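Local atomic coordinates of putative sporulation-specific glycosylase ydhD (Bacillus subtilis subsp. subtilis str. 168, PDB entry 3CZ8), a protein that probably hydrolyses glycosidic bonds of a chitin-like or cell-wall polysaccharide during sporulation, through its glycosyl hydrolase family 18 domain. Residues I257-S260 against S265-F268; P194-T199 against W281-R286; F268-S271 against T277-V280. The protein carries 1 engineered substitution. All coordinates share one frame; numbering follows the deposited sequence.

Contact 1 of 3, residues I257-S260 against S265-F268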
ATOM      1  N   ILE A 257      19.627  -7.083   9.948  1.00 52.13           N
ATOM      2  CA  ILE A 257      19.535  -6.548   8.592  1.00 47.52           C
ATOM      3  C   ILE A 257      20.919  -6.159   8.088  1.00 53.65           C
ATOM      4  O   ILE A 257      21.509  -5.167   8.541  1.00 50.63           O
ATOM      5  CB  ILE A 257      18.558  -5.350   8.500  1.00 44.91           C
ATOM      6  CG1 ILE A 257      17.151  -5.768   8.949  1.00 36.04           C
ATOM      7  CG2 ILE A 257      18.512  -4.796   7.069  1.00 50.94           C
ATOM      8  CD1 ILE A 257      16.212  -4.603   9.249  1.00 42.63           C
ATOM      9  N   GLN A 258      21.437  -6.965   7.165  1.00 51.32           N
ATOM     10  CA  GLN A 258      22.736  -6.694   6.550  1.00 59.13           C
ATOM     11  C   GLN A 258      22.609  -5.962   5.213  1.00 57.02           C
ATOM     12  O   GLN A 258      21.514  -5.831   4.666  1.00 61.11           O
ATOM     13  CB  GLN A 258      23.589  -7.966   6.434  1.00 55.63           C
ATOM     14  CG  GLN A 258      22.817  -9.255   6.238  1.00 60.74           C
ATOM     15  CD  GLN A 258      23.660 -10.493   6.479  1.00 55.76           C
ATOM     16  OE1 GLN A 258      23.135 -11.603   6.550  1.00 43.83           O
ATOM     17  NE2 GLN A 258      24.972 -10.311   6.599  1.00 52.91           N
ATOM     18  N   TYR A 259      23.740  -5.483   4.705  1.00 54.25           N
ATOM     19  CA  TYR A 259      23.764  -4.598   3.550  1.00 56.76           C
ATOM     20  C   TYR A 259      24.862  -5.019   2.578  1.00 57.64           C
ATOM     21  O   TYR A 259      26.040  -5.072   2.944  1.00 58.73           O
ATOM     22  CB  TYR A 259      23.994  -3.159   4.022  1.00 51.74           C
ATOM     23  CG  TYR A 259      23.703  -2.092   2.993  1.00 52.20           C
ATOM     24  CD1 TYR A 259      22.396  -1.673   2.747  1.00 48.90           C
ATOM     25  CD2 TYR A 259      24.735  -1.483   2.281  1.00 54.90           C
ATOM     26  CE1 TYR A 259      22.120  -0.683   1.809  1.00 39.76           C
ATOM     27  CE2 TYR A 259      24.473  -0.493   1.341  1.00 54.21           C
ATOM     28  CZ  TYR A 259      23.163  -0.098   1.110  1.00 58.53           C
ATOM     29  OH  TYR A 259      22.896   0.881   0.185  1.00 52.30           O
ATOM     30  N   SER A 260      24.466  -5.331   1.345  1.00 56.64           N
ATOM     31  CA  SER A 260      25.422  -5.671   0.295  1.00 56.30           C
ATOM     32  C   SER A 260      26.155  -4.419  -0.165  1.00 54.61           C
ATOM     33  O   SER A 260      25.529  -3.416  -0.501  1.00 53.77           O
ATOM     34  CB  SER A 260      24.721  -6.340  -0.885  1.00 56.10           C
ATOM     35  OG  SER A 260      25.641  -6.615  -1.924  1.00 61.49           O
ATOM     36  N   SER A 265      22.048  -2.862  -1.487  1.00 38.55           N
ATOM     37  CA  SER A 265      20.709  -3.387  -1.248  1.00 45.87           C
ATOM     38  C   SER A 265      20.688  -4.113   0.095  1.00 45.39           C
ATOM     39  O   SER A 265      21.596  -4.905   0.381  1.00 47.31           O
ATOM     40  CB  SER A 265      20.309  -4.351  -2.367  1.00 46.49           C
ATOM     41  OG  SER A 265      20.375  -3.723  -3.634  1.00 37.54           O
ATOM     42  N   PRO A 266      19.669  -3.835   0.936  1.00 48.92           N
ATOM     43  CA  PRO A 266      19.562  -4.568   2.195  1.00 44.34           C
ATOM     44  C   PRO A 266      19.010  -5.974   2.004  1.00 41.81           C
ATOM     45  O   PRO A 266      18.211  -6.218   1.094  1.00 47.47           O
ATOM     46  CB  PRO A 266      18.595  -3.717   3.019  1.00 39.50           C
ATOM     47  CG  PRO A 266      17.748  -3.031   2.019  1.00 43.90           C
ATOM     48  CD  PRO A 266      18.596  -2.833   0.794  1.00 35.39           C
ATOM     49  N   PHE A 267      19.456  -6.886   2.859  1.00 50.35           N
ATOM     50  CA  PHE A 267      18.978  -8.265   2.857  1.00 32.65           C
ATOM     51  C   PHE A 267      19.080  -8.882   4.242  1.00 41.38           C
ATOM     52  O   PHE A 267      19.823  -8.388   5.089  1.00 47.33           O
ATOM     53  CB  PHE A 267      19.713  -9.120   1.806  1.00 41.80           C
ATOM     54  CG  PHE A 267      21.153  -9.424   2.135  1.00 30.13           C
ATOM     55  CD1 PHE A 267      21.524 -10.699   2.550  1.00 45.32           C
ATOM     56  CD2 PHE A 267      22.141  -8.447   2.009  1.00 42.84           C
ATOM     57  CE1 PHE A 267      22.853 -10.990   2.851  1.00 41.41           C
ATOM     58  CE2 PHE A 267      23.469  -8.730   2.307  1.00 50.96           C
ATOM     59  CZ  PHE A 267      23.826 -10.002   2.727  1.00 42.18           C
ATOM     60  N   PHE A 268      18.311  -9.943   4.471  1.00 35.89           N
ATOM     61  CA  PHE A 268      18.466 -10.759   5.669  1.00 38.68           C
ATOM     62  C   PHE A 268      18.007 -12.190   5.433  1.00 37.39           C
ATOM     63  O   PHE A 268      17.280 -12.467   4.478  1.00 35.64           O
ATOM     64  CB  PHE A 268      17.761 -10.142   6.891  1.00 37.86           C
ATOM     65  CG  PHE A 268      16.263 -10.044   6.768  1.00 38.11           C
ATOM     66  CD1 PHE A 268      15.441 -11.057   7.251  1.00 29.78           C
ATOM     67  CD2 PHE A 268      15.672  -8.915   6.210  1.00 42.00           C
ATOM     68  CE1 PHE A 268      14.055 -10.956   7.161  1.00 31.70           C
ATOM     69  CE2 PHE A 268      14.296  -8.810   6.108  1.00 28.77           C
ATOM     70  CZ  PHE A 268      13.483  -9.835   6.594  1.00 34.42           C
TER
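The extended side chain of Gln258 crosses one face of the Phe267 ring, its CG over the face and its amide reaching out over the CE1-CZ rim. The terminal amide is turned only 9° from the ring plane, so the two groups stack, with Gln258 CD 3.7 Å from Phe267 CE1. The methylene before the amide is the more centrally placed: Gln258 CG sits 3.9 Å from the centroid of the Phe267 ring, close to its normal, in a CH-pi contact. Phe267 is placed for this by its first torsion, which sets CG between the backbone N and the carbonyl carbon (chi1 71°) and swings the ring across to the neighbouring strand. There the ring edge also meets backbone, with Ser260 N lying near its plane, 3.7 Å from Phe267 CE2. The ring of Trp281 stacks with Phe267 as well.

Beneath these side chains runs a strongly twisted antiparallel hairpin, the outer edge of the five-stranded sheet of the small alpha+beta subdomain inserted in the family 18 TIM barrel. Gln258 and Phe267 form a hydrogen-bonded pair. Phe267 N gives a nearly straight bond to Gln258 O at 2.9 Å, while Gln258 N reaches Phe267 O with a more bent one.

On the other face of the sheet, Tyr259 and Pro266 form the non-hydrogen-bonded pair. The Tyr259 ring, its CG anti to the backbone N (chi1 -165°), folds back over the start of the partner strand, and Ser265 N stands over one face, towards the rim. Tyr259 CE1 comes within 4.3 Å of Pro266 CD. At the phenol end, Tyr259 OH is hydrogen-bonded to Gln264 OE1. Arg286, poorly ordered in the crystal, makes a cation-pi contact with the ring. Ile257 CG2 lies alongside Pro266 CB at 4.2 Å.

Contact 2 of 3, residues P194-T199 against W281-R286. Engineered in segment 281-286: Gly284 (natural residue Asp).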
ATOM      1  N   PRO A 194      19.057  -9.130  -5.125  1.00 29.39           N
ATOM      2  CA  PRO A 194      18.633  -7.730  -5.010  1.00 29.51           C
ATOM      3  C   PRO A 194      17.618  -7.332  -6.071  1.00 37.02           C
ATOM      4  O   PRO A 194      17.809  -7.627  -7.251  1.00 34.88           O
ATOM      5  CB  PRO A 194      19.937  -6.947  -5.192  1.00 21.91           C
ATOM      6  CG  PRO A 194      20.857  -7.887  -5.890  1.00 32.07           C
ATOM      7  CD  PRO A 194      20.502  -9.239  -5.396  1.00 32.71           C
ATOM      8  N   VAL A 195      16.548  -6.673  -5.637  1.00 32.21           N
ATOM      9  CA  VAL A 195      15.465  -6.259  -6.522  0.50 31.07           C
ATOM     10  C   VAL A 195      15.919  -5.184  -7.519  1.00 28.16           C
ATOM     11  O   VAL A 195      15.550  -5.207  -8.696  1.00 29.70           O
ATOM     12  CB  VAL A 195      14.269  -5.753  -5.694  0.50 30.45           C
ATOM     13  CG1 VAL A 195      13.227  -5.152  -6.583  0.50 30.82           C
ATOM     14  CG2 VAL A 195      13.669  -6.895  -4.872  0.50 34.96           C
ATOM     15  N   ALA A 196      16.727  -4.249  -7.026  1.00 24.68           N
ATOM     16  CA  ALA A 196      17.232  -3.154  -7.839  1.00 26.41           C
ATOM     17  C   ALA A 196      18.692  -2.870  -7.488  1.00 27.95           C
ATOM     18  O   ALA A 196      18.999  -1.846  -6.858  1.00 25.26           O
ATOM     19  CB  ALA A 196      16.372  -1.920  -7.642  1.00 21.10           C
ATOM     20  N   PRO A 197      19.603  -3.777  -7.899  1.00 27.87           N
ATOM     21  CA  PRO A 197      21.012  -3.579  -7.568  1.00 33.85           C
ATOM     22  C   PRO A 197      21.553  -2.329  -8.254  1.00 37.08           C
ATOM     23  O   PRO A 197      21.217  -2.067  -9.416  1.00 36.66           O
ATOM     24  CB  PRO A 197      21.688  -4.846  -8.107  1.00 30.51           C
ATOM     25  CG  PRO A 197      20.765  -5.389  -9.126  1.00 34.00           C
ATOM     26  CD  PRO A 197      19.386  -4.995  -8.706  1.00 25.69           C
ATOM     27  N   ILE A 198      22.357  -1.557  -7.524  1.00 39.71           N
ATOM     28  CA  ILE A 198      22.849  -0.257  -7.993  1.00 39.90           C
ATOM     29  C   ILE A 198      23.778  -0.398  -9.210  1.00 46.25           C
ATOM     30  O   ILE A 198      23.909   0.527 -10.018  1.00 42.10           O
ATOM     31  CB  ILE A 198      23.505   0.549  -6.828  1.00 47.96           C
ATOM     32  CG1 ILE A 198      23.333   2.066  -7.031  1.00 39.80           C
ATOM     33  CG2 ILE A 198      24.960   0.109  -6.586  1.00 48.16           C
ATOM     34  CD1 ILE A 198      24.569   2.787  -7.537  1.00 80.92           C
ATOM     35  N   THR A 199      24.377  -1.582  -9.338  1.00 43.96           N
ATOM     36  CA  THR A 199      25.220  -1.950 -10.463  1.00 47.24           C
ATOM     37  C   THR A 199      24.411  -2.016 -11.762  1.00 45.88           C
ATOM     38  O   THR A 199      24.848  -1.521 -12.799  1.00 46.38           O
ATOM     39  CB  THR A 199      25.942  -3.300 -10.201  1.00 49.74           C
ATOM     40  OG1 THR A 199      24.993  -4.287  -9.777  1.00 53.98           O
ATOM     41  CG2 THR A 199      27.003  -3.142  -9.117  1.00 54.55           C
ATOM     42  N   TRP A 281      15.184  -9.887   0.205  1.00 27.23           N
ATOM     43  CA  TRP A 281      15.806  -8.688  -0.366  1.00 20.93           C
ATOM     44  C   TRP A 281      14.754  -7.598  -0.548  1.00 28.64           C
ATOM     45  O   TRP A 281      13.647  -7.865  -1.022  1.00 24.96           O
ATOM     46  CB  TRP A 281      16.438  -9.010  -1.725  1.00 33.70           C
ATOM     47  CG  TRP A 281      17.651  -9.873  -1.637  1.00 25.25           C
ATOM     48  CD1 TRP A 281      17.682 -11.239  -1.560  1.00 27.05           C
ATOM     49  CD2 TRP A 281      19.018  -9.436  -1.617  1.00 21.77           C
ATOM     50  NE1 TRP A 281      18.982 -11.677  -1.487  1.00 30.73           N
ATOM     51  CE2 TRP A 281      19.822 -10.593  -1.517  1.00 34.70           C
ATOM     52  CE3 TRP A 281      19.640  -8.177  -1.654  1.00 35.98           C
ATOM     53  CZ2 TRP A 281      21.222 -10.532  -1.471  1.00 35.13           C
ATOM     54  CZ3 TRP A 281      21.036  -8.116  -1.606  1.00 33.03           C
ATOM     55  CH2 TRP A 281      21.807  -9.290  -1.517  1.00 39.22           C
ATOM     56  N   PHE A 282      15.110  -6.366  -0.186  1.00 26.35           N
ATOM     57  CA  PHE A 282      14.162  -5.259  -0.174  1.00 28.14           C
ATOM     58  C   PHE A 282      14.905  -3.938  -0.342  1.00 31.47           C
ATOM     59  O   PHE A 282      16.038  -3.924  -0.817  1.00 36.31           O
ATOM     60  CB  PHE A 282      13.296  -5.279   1.108  1.00 26.15           C
ATOM     61  CG  PHE A 282      14.073  -5.062   2.389  1.00 25.07           C
ATOM     62  CD1 PHE A 282      14.858  -6.072   2.932  1.00 24.56           C
ATOM     63  CD2 PHE A 282      13.986  -3.852   3.070  1.00 33.04           C
ATOM     64  CE1 PHE A 282      15.564  -5.868   4.111  1.00 32.18           C
ATOM     65  CE2 PHE A 282      14.689  -3.639   4.249  1.00 33.05           C
ATOM     66  CZ  PHE A 282      15.480  -4.645   4.766  1.00 23.24           C
ATOM     67  N   GLU A 283      14.249  -2.835   0.010  1.00 32.78           N
ATOM     68  CA  GLU A 283      14.843  -1.501  -0.051  1.00 31.09           C
ATOM     69  C   GLU A 283      14.672  -0.784   1.283  1.00 37.85           C
ATOM     70  O   GLU A 283      13.584  -0.794   1.861  1.00 39.23           O
ATOM     71  CB  GLU A 283      14.178  -0.673  -1.151  1.00 27.47           C
ATOM     72  CG  GLU A 283      14.435  -1.161  -2.566  1.00 41.44           C
ATOM     73  CD  GLU A 283      15.796  -0.758  -3.106  1.00 50.71           C
ATOM     74  OE1 GLU A 283      16.285   0.335  -2.760  1.00 59.71           O
ATOM     75  OE2 GLU A 283      16.372  -1.531  -3.894  1.00 37.87           O
ATOM     76  N   GLY A 284      15.747  -0.167   1.767  1.00 43.13           N
ATOM     77  CA  GLY A 284      15.703   0.653   2.978  1.00 41.05           C
ATOM     78  C   GLY A 284      16.039   2.111   2.703  1.00 47.14           C
ATOM     79  O   GLY A 284      16.058   2.539   1.545  1.00 42.46           O
ATOM     80  N   VAL A 285      16.318   2.864   3.769  1.00 33.10           N
ATOM     81  CA  VAL A 285      16.592   4.300   3.679  1.00 42.69           C
ATOM     82  C   VAL A 285      17.930   4.583   2.989  1.00 44.79           C
ATOM     83  O   VAL A 285      18.050   5.546   2.225  1.00 50.38           O
ATOM     84  CB  VAL A 285      16.561   4.984   5.075  1.00 36.79           C
ATOM     85  CG1 VAL A 285      16.402   6.497   4.943  1.00 46.55           C
ATOM     86  CG2 VAL A 285      15.435   4.419   5.931  1.00 57.25           C
ATOM     87  N   ARG A 286      18.916   3.727   3.249  1.00 42.60           N
ATOM     88  CA  ARG A 286      20.257   3.867   2.679  1.00 43.99           C
ATOM     89  C   ARG A 286      20.286   3.561   1.177  1.00 46.45           C
ATOM     90  O   ARG A 286      20.943   4.273   0.416  1.00 53.37           O
ATOM     91  CB  ARG A 286      21.241   2.958   3.420  1.00 39.61           C
ATOM     92  CG  ARG A 286      22.711   3.277   3.180  1.00 57.50           C
ATOM     93  CD  ARG A 286      23.601   2.309   3.934  1.00 77.60           C
ATOM     94  NE  ARG A 286      25.014   2.457   3.588  1.00 87.54           N
ATOM     95  CZ  ARG A 286      25.985   1.656   4.021  1.00 94.45           C
ATOM     96  NH1 ARG A 286      25.710   0.634   4.825  1.00 63.77           N
ATOM     97  NH2 ARG A 286      27.239   1.876   3.647  1.00 93.85           N
TER
HETATM   98  O   HOH W   1      16.992  -5.579  -2.901  1.00 40.35           O
HETATM   99  O   HOH W   2      17.768  -3.564  -4.469  1.00 36.51           O
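Here the inserted alpha+beta subdomain of the family 18 barrel returns to the barrel: the loop leading into helix 198-208 packs against the end of strand 277-281 and the link to helix 285-297, a link that includes the engineered Gly284 (aspartate in the natural protein) at the helix N-cap. Pro194 lies flat over one face of the Trp281 indole. Pro194 CD stands 3.8 Å from the centroid of the six-membered ring, almost on its normal, in a CH-pi contact, and Pro194 CB rests 3.8 Å from Trp281 CE3. The indole has its CG anti to the carbonyl carbon (chi1 -70°), which turns it toward the proline; its NE1 is tied to Glu279 OE1.

Beyond the indole, two waters bridge the segments. One accepts from Val195 N and donates to Phe282 O at 2.8 Å. The second accepts from Ala196 N and donates to Glu283 OE2, which the bend at chi2 (-79°) brings across. This buried carboxylate also forms a salt bridge with Lys291, whose NZ bonds Ala196 O too, and that probably favours its charged form. The methyl Ala196 CB lies 3.8 Å from the same carboxylate oxygen, Glu283 OE2.

Contact 3 of 3, residues F268-S271 against T277-V280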
ATOM      1  N   PHE A 268      18.311  -9.943   4.471  1.00 35.89           N
ATOM      2  CA  PHE A 268      18.466 -10.759   5.669  1.00 38.68           C
ATOM      3  C   PHE A 268      18.007 -12.190   5.433  1.00 37.39           C
ATOM      4  O   PHE A 268      17.280 -12.467   4.478  1.00 35.64           O
ATOM      5  CB  PHE A 268      17.761 -10.142   6.891  1.00 37.86           C
ATOM      6  CG  PHE A 268      16.263 -10.044   6.768  1.00 38.11           C
ATOM      7  CD1 PHE A 268      15.441 -11.057   7.251  1.00 29.78           C
ATOM      8  CD2 PHE A 268      15.672  -8.915   6.210  1.00 42.00           C
ATOM      9  CE1 PHE A 268      14.055 -10.956   7.161  1.00 31.70           C
ATOM     10  CE2 PHE A 268      14.296  -8.810   6.108  1.00 28.77           C
ATOM     11  CZ  PHE A 268      13.483  -9.835   6.594  1.00 34.42           C
ATOM     12  N   ARG A 269      18.447 -13.091   6.307  1.00 41.95           N
ATOM     13  CA  ARG A 269      17.968 -14.471   6.304  1.00 44.67           C
ATOM     14  C   ARG A 269      17.382 -14.831   7.665  1.00 41.17           C
ATOM     15  O   ARG A 269      17.771 -14.257   8.685  1.00 42.80           O
ATOM     16  CB  ARG A 269      19.096 -15.440   5.935  1.00 46.55           C
ATOM     17  CG  ARG A 269      19.595 -15.308   4.505  1.00 53.52           C
ATOM     18  CD  ARG A 269      20.751 -16.254   4.216  1.00 53.66           C
ATOM     19  NE  ARG A 269      21.227 -16.102   2.844  1.00 64.18           N
ATOM     20  CZ  ARG A 269      22.234 -15.314   2.474  1.00 69.60           C
ATOM     21  NH1 ARG A 269      22.898 -14.598   3.375  1.00 48.54           N
ATOM     22  NH2 ARG A 269      22.582 -15.244   1.196  1.00 52.71           N
ATOM     23  N   TYR A 270      16.434 -15.763   7.668  1.00 43.79           N
ATOM     24  CA  TYR A 270      15.852 -16.290   8.902  1.00 47.32           C
ATOM     25  C   TYR A 270      15.351 -17.719   8.703  1.00 51.53           C
ATOM     26  O   TYR A 270      15.186 -18.168   7.568  1.00 47.85           O
ATOM     27  CB  TYR A 270      14.717 -15.385   9.417  1.00 43.34           C
ATOM     28  CG  TYR A 270      13.462 -15.343   8.557  1.00 34.79           C
ATOM     29  CD1 TYR A 270      12.441 -16.282   8.728  1.00 29.48           C
ATOM     30  CD2 TYR A 270      13.286 -14.350   7.591  1.00 38.94           C
ATOM     31  CE1 TYR A 270      11.288 -16.249   7.940  1.00 38.91           C
ATOM     32  CE2 TYR A 270      12.129 -14.295   6.807  1.00 29.56           C
ATOM     33  CZ  TYR A 270      11.134 -15.247   6.993  1.00 19.00           C
ATOM     34  OH  TYR A 270       9.997 -15.215   6.229  1.00 38.38           O
ATOM     35  N   SER A 271      15.108 -18.420   9.808  1.00 53.65           N
ATOM     36  CA  SER A 271      14.476 -19.738   9.773  1.00 51.43           C
ATOM     37  C   SER A 271      13.093 -19.639  10.394  1.00 44.10           C
ATOM     38  O   SER A 271      12.940 -19.102  11.492  1.00 54.83           O
ATOM     39  CB  SER A 271      15.319 -20.771  10.527  1.00 45.32           C
ATOM     40  OG  SER A 271      16.608 -20.894   9.953  1.00 76.46           O
ATOM     41  N   THR A 277      14.721 -22.267   5.762  1.00 47.77           N
ATOM     42  CA  THR A 277      15.478 -21.028   5.683  1.00 51.38           C
ATOM     43  C   THR A 277      14.863 -20.117   4.618  1.00 51.13           C
ATOM     44  O   THR A 277      14.427 -20.581   3.558  1.00 46.31           O
ATOM     45  CB  THR A 277      16.975 -21.280   5.406  1.00 46.90           C
ATOM     46  OG1 THR A 277      17.407 -22.436   6.133  1.00 70.87           O
ATOM     47  CG2 THR A 277      17.817 -20.084   5.840  1.00 62.71           C
ATOM     48  N   HIS A 278      14.803 -18.828   4.938  1.00 50.14           N
ATOM     49  CA  HIS A 278      14.255 -17.810   4.061  1.00 42.08           C
ATOM     50  C   HIS A 278      15.323 -16.777   3.742  1.00 42.07           C
ATOM     51  O   HIS A 278      16.215 -16.545   4.549  1.00 46.85           O
ATOM     52  CB  HIS A 278      13.099 -17.099   4.748  1.00 28.55           C
ATOM     53  CG  HIS A 278      11.852 -17.914   4.858  1.00 37.66           C
ATOM     54  ND1 HIS A 278      10.726 -17.648   4.110  1.00 32.42           N
ATOM     55  CD2 HIS A 278      11.542 -18.970   5.643  1.00 37.22           C
ATOM     56  CE1 HIS A 278       9.778 -18.513   4.423  1.00 49.42           C
ATOM     57  NE2 HIS A 278      10.248 -19.329   5.349  1.00 35.50           N
ATOM     58  N   GLU A 279      15.217 -16.154   2.569  1.00 37.42           N
ATOM     59  CA  GLU A 279      16.090 -15.044   2.186  1.00 35.81           C
ATOM     60  C   GLU A 279      15.233 -13.894   1.670  1.00 33.39           C
ATOM     61  O   GLU A 279      14.375 -14.084   0.801  1.00 36.90           O
ATOM     62  CB  GLU A 279      17.105 -15.478   1.124  1.00 30.86           C
ATOM     63  CG  GLU A 279      18.152 -14.424   0.786  1.00 39.42           C
ATOM     64  CD  GLU A 279      19.285 -14.966  -0.079  1.00 44.76           C
ATOM     65  OE1 GLU A 279      19.564 -14.368  -1.139  1.00 50.53           O
ATOM     66  OE2 GLU A 279      19.904 -15.983   0.303  1.00 63.97           O
ATOM     67  N   VAL A 280      15.462 -12.708   2.225  1.00 37.56           N
ATOM     68  CA  VAL A 280      14.656 -11.532   1.910  1.00 36.69           C
ATOM     69  C   VAL A 280      15.548 -10.420   1.371  1.00 34.76           C
ATOM     70  O   VAL A 280      16.547 -10.076   1.992  1.00 39.26           O
ATOM     71  CB  VAL A 280      13.864 -11.028   3.154  1.00 35.80           C
ATOM     72  CG1 VAL A 280      12.946  -9.848   2.801  1.00 26.68           C
ATOM     73  CG2 VAL A 280      13.055 -12.159   3.779  1.00 24.65           C
TER
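Arg269 and Glu279 form a salt bridge in which a single carboxylate oxygen takes two guanidinium donors: Arg269 NE and Arg269 NH2 each lie 2.9 Å from Glu279 OE2. Both bonds are bent and weak; the oxygen sits at the guanidinium edge, and the carboxylate plane is turned 88° from it. The other oxygen, Glu279 OE1, bonds Trp281 NE1. Paired backbone bonds link Phe268 with Val280 and Tyr270 with His278, the shortest being His278 N to Tyr270 O at 2.7 Å.

On the opposite face the Tyr270 ring leans across its partner strand, brought there by a first torsion of 68°. His278 CB lies over one ring face, 3.6 Å from the centroid, and the imidazole runs nearly parallel to the phenol but slid aside. Asp227 takes both Tyr270 OH, through OD1, and His278 ND1, through OD2; His278 NE2 bonds Asp272 OD2. A leucine at Tyr270 would probably leave Asp227 OD1 without its hydroxyl mate and take away the ring face on which His278 CB packs. Next along, Val280 CB sits over the Phe268 ring, 3.8 Å from its centroid. Adjacent antiparallel strands with alternating hydrogen-bonded and non-hydrogen-bonded pairs make this a regular beta hairpin of the subdomain inserted in the family 18 barrel.

Overall arrangement
Contacts 1 and 3 share Phe268 and are successive pairings of strand 265-271, which lies between strands 258-260 and 277-281 in one antiparallel sheet. Contact 2 spans a much longer stretch of chain, enclosing both, and ties the sheet's exit to the loop before helix 198-208. Contact 1, at the sheet edge, is partly buried and combines strand pairing with a glutamine chain crossing a ring. Contact 3 is more buried on its aromatic face, while Arg269 keeps an exposed charge on the other. Contact 2 is wholly buried, with waters instead of direct hydrogen bonds. Trp281 joins contacts 1 and 2: Phe267 CB packs 3.5 Å from Trp281 CD2.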